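PDB 3G85: transcriptional regulator (LacI family) from Clostridium acetobutylicum ATCC 824, which probably acts as a DNA-binding transcription factor of the LacI family, recognising cis-regulatory DNA, and is represented here by its periplasmic binding protein-like part. Local coordinates for residues L16-S19 with S20-V24; T54-L57 with H58-K61; R262-E265 with N266-I270; D242-I245 with E246-G250. One frame throughout, in Å; residues are numbered along the deposited sequence.

Contact 1. Residues L16-S19 with S20-V24; sequences LYWS and SDISV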
# COMPACT_ATOMS: atom_id res chain seq x y z
N LEU A 16 8.17 -9.49 -12.08
CA LEU A 16 7.44 -8.50 -11.32
C LEU A 16 7.52 -7.20 -12.12
O LEU A 16 8.60 -6.59 -12.20
CB LEU A 16 8.05 -8.31 -9.95
CG LEU A 16 7.44 -7.23 -9.06
CD1 LEU A 16 5.97 -7.56 -8.70
CD2 LEU A 16 8.30 -7.05 -7.83
N TYR A 17 6.39 -6.81 -12.72
CA TYR A 17 6.34 -5.52 -13.40
C TYR A 17 6.10 -4.39 -12.40
O TYR A 17 5.11 -4.42 -11.69
CB TYR A 17 5.25 -5.55 -14.46
CG TYR A 17 5.73 -6.31 -15.66
CD1 TYR A 17 6.50 -5.67 -16.63
CD2 TYR A 17 5.47 -7.68 -15.79
CE1 TYR A 17 6.97 -6.36 -17.74
CE2 TYR A 17 5.94 -8.41 -16.90
CZ TYR A 17 6.71 -7.73 -17.87
OH TYR A 17 7.20 -8.39 -18.97
N TRP A 18 7.00 -3.40 -12.41
CA TRP A 18 7.08 -2.35 -11.39
C TRP A 18 6.88 -0.96 -12.02
O TRP A 18 7.81 -0.39 -12.62
CB TRP A 18 8.45 -2.39 -10.69
CG TRP A 18 8.48 -1.50 -9.48
CD1 TRP A 18 8.99 -0.23 -9.40
CD2 TRP A 18 7.99 -1.83 -8.17
NE1 TRP A 18 8.81 0.26 -8.11
CE2 TRP A 18 8.18 -0.70 -7.35
CE3 TRP A 18 7.35 -2.97 -7.63
CZ2 TRP A 18 7.83 -0.70 -5.99
CZ3 TRP A 18 6.95 -2.94 -6.28
CH2 TRP A 18 7.20 -1.80 -5.48
N SER A 19 5.66 -0.46 -11.91
CA SER A 19 5.30 0.86 -12.46
C SER A 19 6.13 2.02 -11.85
O SER A 19 6.41 2.04 -10.64
CB SER A 19 3.81 1.09 -12.22
OG SER A 19 3.42 2.31 -12.83
N SER A 20 6.50 2.98 -12.69
CA SER A 20 7.28 4.14 -12.23
C SER A 20 6.49 5.05 -11.25
O SER A 20 7.09 5.87 -10.55
CB SER A 20 7.79 4.93 -13.46
OG SER A 20 6.69 5.51 -14.13
N ASP A 21 5.18 4.94 -11.19
CA ASP A 21 4.45 5.80 -10.23
C ASP A 21 4.57 5.32 -8.76
O ASP A 21 4.26 6.07 -7.84
CB ASP A 21 2.99 6.03 -10.64
CG ASP A 21 2.17 4.75 -10.71
OD1 ASP A 21 2.74 3.63 -10.69
OD2 ASP A 21 0.92 4.86 -10.79
N ILE A 22 5.01 4.07 -8.56
CA ILE A 22 5.12 3.51 -7.24
C ILE A 22 6.32 4.14 -6.52
O ILE A 22 7.40 4.28 -7.11
CB ILE A 22 5.28 1.98 -7.25
CG1 ILE A 22 4.16 1.30 -8.08
CG2 ILE A 22 5.30 1.48 -5.79
CD1 ILE A 22 4.46 -0.17 -8.49
N SER A 23 6.13 4.48 -5.25
CA SER A 23 7.22 4.88 -4.39
C SER A 23 8.32 3.81 -4.44
O SER A 23 8.07 2.65 -4.10
CB SER A 23 6.71 5.05 -2.96
OG SER A 23 7.80 5.31 -2.10
N VAL A 24 9.53 4.19 -4.87
CA VAL A 24 10.58 3.20 -5.13
C VAL A 24 10.97 2.43 -3.88
O VAL A 24 11.41 1.28 -3.98
CB VAL A 24 11.88 3.78 -5.78
CG1 VAL A 24 11.56 4.42 -7.12
CG2 VAL A 24 12.58 4.76 -4.85

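Contact 2. Residues T54-L57 with H58-K61; sequences TDCL and HLEK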
# COMPACT_ATOMS: atom_id res chain seq x y z
N THR A 54 4.77 4.38 -16.06
CA THR A 54 3.32 4.42 -15.85
C THR A 54 2.57 4.39 -17.19
O THR A 54 2.95 5.10 -18.13
CB THR A 54 2.92 5.71 -15.10
OG1 THR A 54 3.60 5.75 -13.84
CG2 THR A 54 1.41 5.77 -14.88
N ASP A 55 1.53 3.57 -17.29
CA ASP A 55 0.71 3.45 -18.50
C ASP A 55 1.37 2.75 -19.69
O ASP A 55 0.79 2.72 -20.80
CB ASP A 55 0.13 4.82 -18.93
CG ASP A 55 -0.92 5.34 -17.96
OD1 ASP A 55 -1.58 4.55 -17.24
OD2 ASP A 55 -1.10 6.57 -17.91
N CYS A 56 2.55 2.17 -19.49
CA CYS A 56 3.23 1.53 -20.60
C CYS A 56 3.30 0.00 -20.50
O CYS A 56 4.05 -0.62 -21.23
CB CYS A 56 4.63 2.11 -20.78
SG CYS A 56 4.61 3.88 -21.15
N LEU A 57 2.49 -0.60 -19.64
CA LEU A 57 2.58 -2.04 -19.44
C LEU A 57 2.30 -2.73 -20.77
O LEU A 57 3.01 -3.66 -21.15
CB LEU A 57 1.62 -2.55 -18.37
CG LEU A 57 1.70 -4.08 -18.13
CD1 LEU A 57 3.07 -4.50 -17.68
CD2 LEU A 57 0.62 -4.51 -17.12
N HIS A 58 1.31 -2.22 -21.48
CA HIS A 58 0.91 -2.79 -22.77
C HIS A 58 2.03 -2.94 -23.81
O HIS A 58 1.94 -3.82 -24.66
CB HIS A 58 -0.31 -2.03 -23.34
CG HIS A 58 0.00 -0.67 -23.85
ND1 HIS A 58 0.00 0.45 -23.05
CD2 HIS A 58 0.32 -0.24 -25.10
CE1 HIS A 58 0.30 1.51 -23.79
NE2 HIS A 58 0.51 1.12 -25.03
N LEU A 59 3.10 -2.14 -23.71
CA LEU A 59 4.24 -2.18 -24.63
C LEU A 59 5.29 -3.22 -24.27
O LEU A 59 6.26 -3.40 -25.01
CB LEU A 59 4.92 -0.80 -24.69
CG LEU A 59 4.03 0.39 -25.06
CD1 LEU A 59 4.79 1.70 -24.92
CD2 LEU A 59 3.50 0.22 -26.48
N GLU A 60 5.14 -3.85 -23.10
CA GLU A 60 6.16 -4.75 -22.58
C GLU A 60 6.14 -6.08 -23.32
O GLU A 60 5.11 -6.75 -23.37
CB GLU A 60 5.96 -4.98 -21.09
CG GLU A 60 6.35 -3.76 -20.22
CD GLU A 60 7.85 -3.49 -20.26
OE1 GLU A 60 8.63 -4.47 -20.35
OE2 GLU A 60 8.25 -2.31 -20.24
N LYS A 61 7.29 -6.45 -23.85
CA LYS A 61 7.41 -7.67 -24.63
C LYS A 61 7.34 -8.97 -23.82
O LYS A 61 6.89 -9.99 -24.33
CB LYS A 61 8.65 -7.61 -25.54
CG LYS A 61 8.32 -6.84 -26.86
CD LYS A 61 9.47 -6.85 -27.84
CE LYS A 61 9.09 -6.22 -29.19
NZ LYS A 61 8.90 -4.73 -29.04
O HOH W 1 6.81 -0.36 -21.31

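Contact 3. Residues R262-E265 with N266-I270; sequences RDIE and NPTSI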
# COMPACT_ATOMS: atom_id res chain seq x y z
N ARG A 262 -1.77 -25.93 -13.33
CA ARG A 262 -3.22 -26.10 -13.56
C ARG A 262 -4.04 -26.70 -12.41
O ARG A 262 -5.11 -27.30 -12.62
CB ARG A 262 -3.46 -26.92 -14.85
CG ARG A 262 -2.79 -26.34 -16.11
CD ARG A 262 -3.63 -25.24 -16.73
NE ARG A 262 -3.24 -24.95 -18.11
CZ ARG A 262 -2.27 -24.10 -18.48
NH1 ARG A 262 -1.56 -23.44 -17.56
NH2 ARG A 262 -2.00 -23.91 -19.76
N ASP A 263 -3.57 -26.57 -11.18
CA ASP A 263 -4.40 -26.90 -10.03
C ASP A 263 -5.57 -25.90 -9.92
O ASP A 263 -6.71 -26.27 -9.62
CB ASP A 263 -3.60 -26.87 -8.73
CG ASP A 263 -2.38 -27.77 -8.77
OD1 ASP A 263 -2.52 -28.90 -9.27
OD2 ASP A 263 -1.29 -27.35 -8.31
N ILE A 264 -5.25 -24.61 -10.10
CA ILE A 264 -6.26 -23.58 -9.92
C ILE A 264 -6.51 -22.83 -11.22
O ILE A 264 -5.74 -22.93 -12.17
CB ILE A 264 -5.92 -22.60 -8.74
CG1 ILE A 264 -4.66 -21.77 -9.06
CG2 ILE A 264 -5.79 -23.37 -7.39
CD1 ILE A 264 -4.41 -20.65 -7.99
N GLU A 265 -7.55 -22.02 -11.20
CA GLU A 265 -8.05 -21.32 -12.34
C GLU A 265 -8.25 -19.84 -12.01
O GLU A 265 -8.28 -19.41 -10.83
CB GLU A 265 -9.37 -22.02 -12.78
CG GLU A 265 -10.08 -21.51 -13.97
CD GLU A 265 -9.18 -21.39 -15.21
OE1 GLU A 265 -9.20 -22.31 -16.04
OE2 GLU A 265 -8.47 -20.38 -15.35
N ASN A 266 -8.38 -19.02 -13.05
CA ASN A 266 -8.59 -17.59 -12.87
C ASN A 266 -10.06 -17.25 -12.92
O ASN A 266 -10.78 -17.81 -13.74
CB ASN A 266 -7.86 -16.84 -14.00
CG ASN A 266 -6.39 -17.10 -13.99
OD1 ASN A 266 -5.68 -16.82 -13.01
ND2 ASN A 266 -5.90 -17.65 -15.08
N PRO A 267 -10.53 -16.33 -12.04
CA PRO A 267 -9.81 -15.60 -10.97
C PRO A 267 -9.83 -16.32 -9.62
O PRO A 267 -10.88 -16.70 -9.11
CB PRO A 267 -10.59 -14.30 -10.88
CG PRO A 267 -12.04 -14.71 -11.16
CD PRO A 267 -11.94 -15.89 -12.13
N THR A 268 -8.64 -16.52 -9.06
CA THR A 268 -8.47 -16.86 -7.67
C THR A 268 -8.04 -15.56 -6.95
O THR A 268 -7.14 -14.86 -7.41
CB THR A 268 -7.44 -17.99 -7.53
OG1 THR A 268 -8.04 -19.22 -7.98
CG2 THR A 268 -6.96 -18.14 -6.08
N SER A 269 -8.70 -15.24 -5.85
CA SER A 269 -8.55 -13.93 -5.23
C SER A 269 -8.26 -14.17 -3.75
O SER A 269 -9.14 -14.63 -3.02
CB SER A 269 -9.83 -13.09 -5.41
OG SER A 269 -10.19 -13.09 -6.79
N ILE A 270 -7.02 -13.90 -3.35
CA ILE A 270 -6.62 -13.98 -1.95
C ILE A 270 -6.72 -12.59 -1.33
O ILE A 270 -6.15 -11.61 -1.85
CB ILE A 270 -5.17 -14.48 -1.77
CG1 ILE A 270 -4.91 -15.74 -2.61
CG2 ILE A 270 -4.88 -14.74 -0.29
CD1 ILE A 270 -6.02 -16.82 -2.50
O HOH W 2 -7.78 -18.40 -17.05

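Contact 4. Residues D242-I245 with E246-G250; sequences DIPI and EEMAG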
# COMPACT_ATOMS: atom_id res chain seq x y z
N ASP A 242 -0.72 -2.02 8.58
CA ASP A 242 0.34 -2.40 7.65
C ASP A 242 -0.22 -3.10 6.44
O ASP A 242 -1.14 -3.93 6.56
CB ASP A 242 1.37 -3.31 8.34
CG ASP A 242 2.62 -3.53 7.51
OD1 ASP A 242 3.17 -2.55 6.96
OD2 ASP A 242 3.07 -4.71 7.40
N ILE A 243 0.32 -2.76 5.28
CA ILE A 243 0.06 -3.56 4.09
C ILE A 243 1.13 -4.67 4.14
O ILE A 243 2.28 -4.38 4.01
CB ILE A 243 0.27 -2.77 2.82
CG1 ILE A 243 -0.59 -1.51 2.80
CG2 ILE A 243 -0.11 -3.64 1.61
CD1 ILE A 243 -0.42 -0.70 1.49
N PRO A 244 0.72 -5.94 4.31
CA PRO A 244 1.65 -7.08 4.52
C PRO A 244 2.31 -7.54 3.21
O PRO A 244 2.09 -8.66 2.72
CB PRO A 244 0.76 -8.14 5.18
CG PRO A 244 -0.67 -7.86 4.56
CD PRO A 244 -0.71 -6.35 4.30
N ILE A 245 3.15 -6.66 2.67
CA ILE A 245 3.66 -6.82 1.33
C ILE A 245 4.53 -8.05 1.21
O ILE A 245 4.45 -8.76 0.20
CB ILE A 245 4.41 -5.57 0.85
CG1 ILE A 245 3.38 -4.43 0.61
CG2 ILE A 245 5.19 -5.86 -0.44
CD1 ILE A 245 4.01 -3.00 0.73
N GLU A 246 5.37 -8.32 2.22
CA GLU A 246 6.24 -9.51 2.14
C GLU A 246 5.42 -10.80 1.95
O GLU A 246 5.71 -11.55 1.01
CB GLU A 246 7.22 -9.63 3.32
CG GLU A 246 8.17 -8.42 3.41
CD GLU A 246 7.60 -7.25 4.19
OE1 GLU A 246 6.41 -7.25 4.55
OE2 GLU A 246 8.37 -6.31 4.43
N GLU A 247 4.42 -11.02 2.81
CA GLU A 247 3.59 -12.22 2.74
C GLU A 247 2.77 -12.26 1.46
O GLU A 247 2.61 -13.33 0.85
CB GLU A 247 2.65 -12.29 3.94
CG GLU A 247 3.35 -12.57 5.24
CD GLU A 247 4.10 -13.91 5.25
OE1 GLU A 247 3.75 -14.85 4.51
OE2 GLU A 247 5.08 -14.00 6.02
N MSE A 248 2.26 -11.09 1.04
CA MSE A 248 1.52 -11.01 -0.23
C MSE A 248 2.36 -11.40 -1.45
O MSE A 248 1.89 -12.12 -2.34
CB MSE A 248 0.92 -9.61 -0.42
CG MSE A 248 -0.17 -9.33 0.62
SE MSE A 248 -0.69 -7.42 0.60
CE MSE A 248 -1.73 -7.36 -1.09
N ALA A 249 3.59 -10.89 -1.49
CA ALA A 249 4.50 -11.21 -2.58
C ALA A 249 4.81 -12.72 -2.63
O ALA A 249 4.82 -13.32 -3.71
CB ALA A 249 5.79 -10.38 -2.45
N GLY A 250 5.02 -13.33 -1.46
CA GLY A 250 5.23 -14.78 -1.38
C GLY A 250 4.01 -15.50 -1.91
O GLY A 250 4.13 -16.49 -2.67

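Contact 1. Residues L16-S19 with S20-V24
With CG of Trp18 trans to its own backbone N (chi1 -170°), the indole leans along the chain toward Ile22, whose CG1 lies opposite its carbonyl carbon and carries CD1 back over the ring. CD1 stands 3.9 Å from the centroid of the six-membered ring of Trp18, close to the ring normal, a CH-pi contact over one face. The CG2 branch of Ile22 reaches the far part of the ring and sits tightly on Trp18 CZ2 at 3.3 Å, while Ser23 O lies at the ring edge, in its plane. Phe30 of helix 27-40 adds an edge-to-face contact to the indole. The backbone is folded by Ile22 N, which donates to Ser19 O at 3.2 Å, the closing bond of a type I turn. Inside that turn Ser19 OG donates to Asp21 OD1 at 2.6 Å, arriving from well above the carboxylate plane (56° out of it). The same oxygen also accepts from Asn76 ND2, so two donors grip that one oxygen, which probably limits rotation of the carboxylate; Ser20 OG instead bonds Thr54 N. The turn follows the C-terminal end of strand 13-19, where loops of the LacI and periplasmic binding protein fold commonly line the ligand cleft; a glycerol about 5 Å from the Ile22 side chain is consistent with a pocket there.

Contact 2. Residues T54-L57 with H58-K61
Glu60 N donates to Leu57 O at 2.9 Å with a nearly straight N-H (163°), and one residue earlier Leu59 N donates to Cys56 O at 3.1 Å. Both bonds span three residues, the spacing of a short 3-10 turn, and both donors stand above the plane of the carbonyl they meet. Cys56 O has a second donor: a water 2.8 Å from it, which also donates to Glu60 OE2 at 2.6 Å. The bend of the glutamate at chi2 (-67°) folds its carboxylate back over the turn, where this water can tie it to the backbone. The aliphatic part of the same side chain leans on the turn, Glu60 CB lying 3.2 Å from Leu57 O. The His58 ring turns back toward Asp55, with CE1 3.3 Å from Asp55 O, which lies at the ring edge; CG of Leu59 rests over one face of the imidazole, offset toward the rim. The apolar contact across the turn is thin, Cys56 CB meeting Leu59 CD1 at 4.2 Å. Further out, Asp55 OD1 bonds Ser78 OG, and Asp81 accepts from Leu57 N and, weakly, from His58 N. The turn follows strand 46-52 at the border of the parallel sheet: Leu57 is buried against Tyr52 of that strand and Tyr17 of strand 13-19, while His58 packs on Tyr80 of helix 79-87.

Contact 3. Residues R262-E265 with N266-I270
Glu265 curls forward onto the backbone N of Asn266 in the connection that leads from the Schellman motif at Arg262, the C-terminal stop of helix 245-260, into edge strand 269-272 of the parallel sheet. Its CB lies 3.2 Å from Asn266 N. CG, extended away from the glutamate's own N (chi1 -179°), stays just as near that amide and also brushes Asn266 O. The chain then bends at chi2 (53°), which brings CD alongside the amide and sets OE2 2.7 Å from Asn266 N. The bond is nearly straight (164°) and uses the anti lone pair of OE2, the one turned away from the other carboxylate oxygen. A water donates to OE2 at 2.7 Å and accepts from Asn266 ND2 at 2.8 Å, so the carboxylate oxygen has two donors and the two side chains are bridged. The other end of the asparagine amide is held by Ser105, at the start of strand 105-109, whose OG bonds both Asn266 OD1 and Thr268 N. The chain turns at the cis peptide before Pro267, and Thr268 OG1 donates to Glu265 O at 2.9 Å, almost head-on to the carbonyl. Ile264, packed on Leu255 and Leu259 of the helix, crosses Thr268 at about a right angle, its CD1 ending 3.9 Å from Thr268 OG1 and 4.1 Å from Thr268 CG2.

Contact 4. Residues D242-I245 with E246-G250
One face of the Pro244 ring, near its CG-CD rim, rests on the selenium of Met248, a selenomethionine, with CD 3.9 Å from SE; Ile243 CG2 reaches the same SE at 4.0 Å. The flat carboxylate of Glu246 folds back toward the helix start, and its OE2 forms a salt bridge with Arg29 NE. Arg29 also bridges to Asp242 OD2, which has Arg228 as a second partner, and this probably offsets the likeness of charge between the two acids, Asp242 OD2 and Glu246 OE1 lying 5.1 Å apart. The bend of Met248 at chi3 (74°) turns its methyl aside and leaves selenium facing Pro244 and Ile243. Its CG lies close over the turn, 3.2 Å from Pro244 O. That carbonyl, at the N-cap position, accepts a hydrogen bond from Met248 N at 3.0 Å almost in line with C=O and opens the helix; Ala249 N follows with 2.9 Å to Ile245 O, tilted 21° from the carbonyl plane. Just before them Pro244 centres an inverse gamma turn, closed by a weak bond from Ile245 N to Ile243 O. Strand 239-242 belongs to the mixed sheet, whereas helix 245-260 packs with Met248 against strands 105-109 and 269-272 and with Ala249 against helix 27-40, so residues 243-244 form one of the inter-lobe connections of this fold.

How the contacts relate
Along the chain the order is contact 1, contact 2, contact 4, contact 3; each lies within one continuous local stretch of chain, in series with the others, and none nests or crosses. Contact 1 leads from strand 13-19 toward helix 27-40, and contact 2 follows the neighbouring strand 46-52. These two touch: Thr54 lies against Ser19, Ser20 and Asp21, and Glu60 against Tyr17, so adjacent strand ends are joined. Contact 4 starts helix 245-260 after the connection from the mixed sheet, and contact 3 follows that helix's end and enters strand 269-272. Their nearest atoms are about 6 Å apart. Contacts 1 and 3 reach the same parallel sheet, with centres about 25 Å apart.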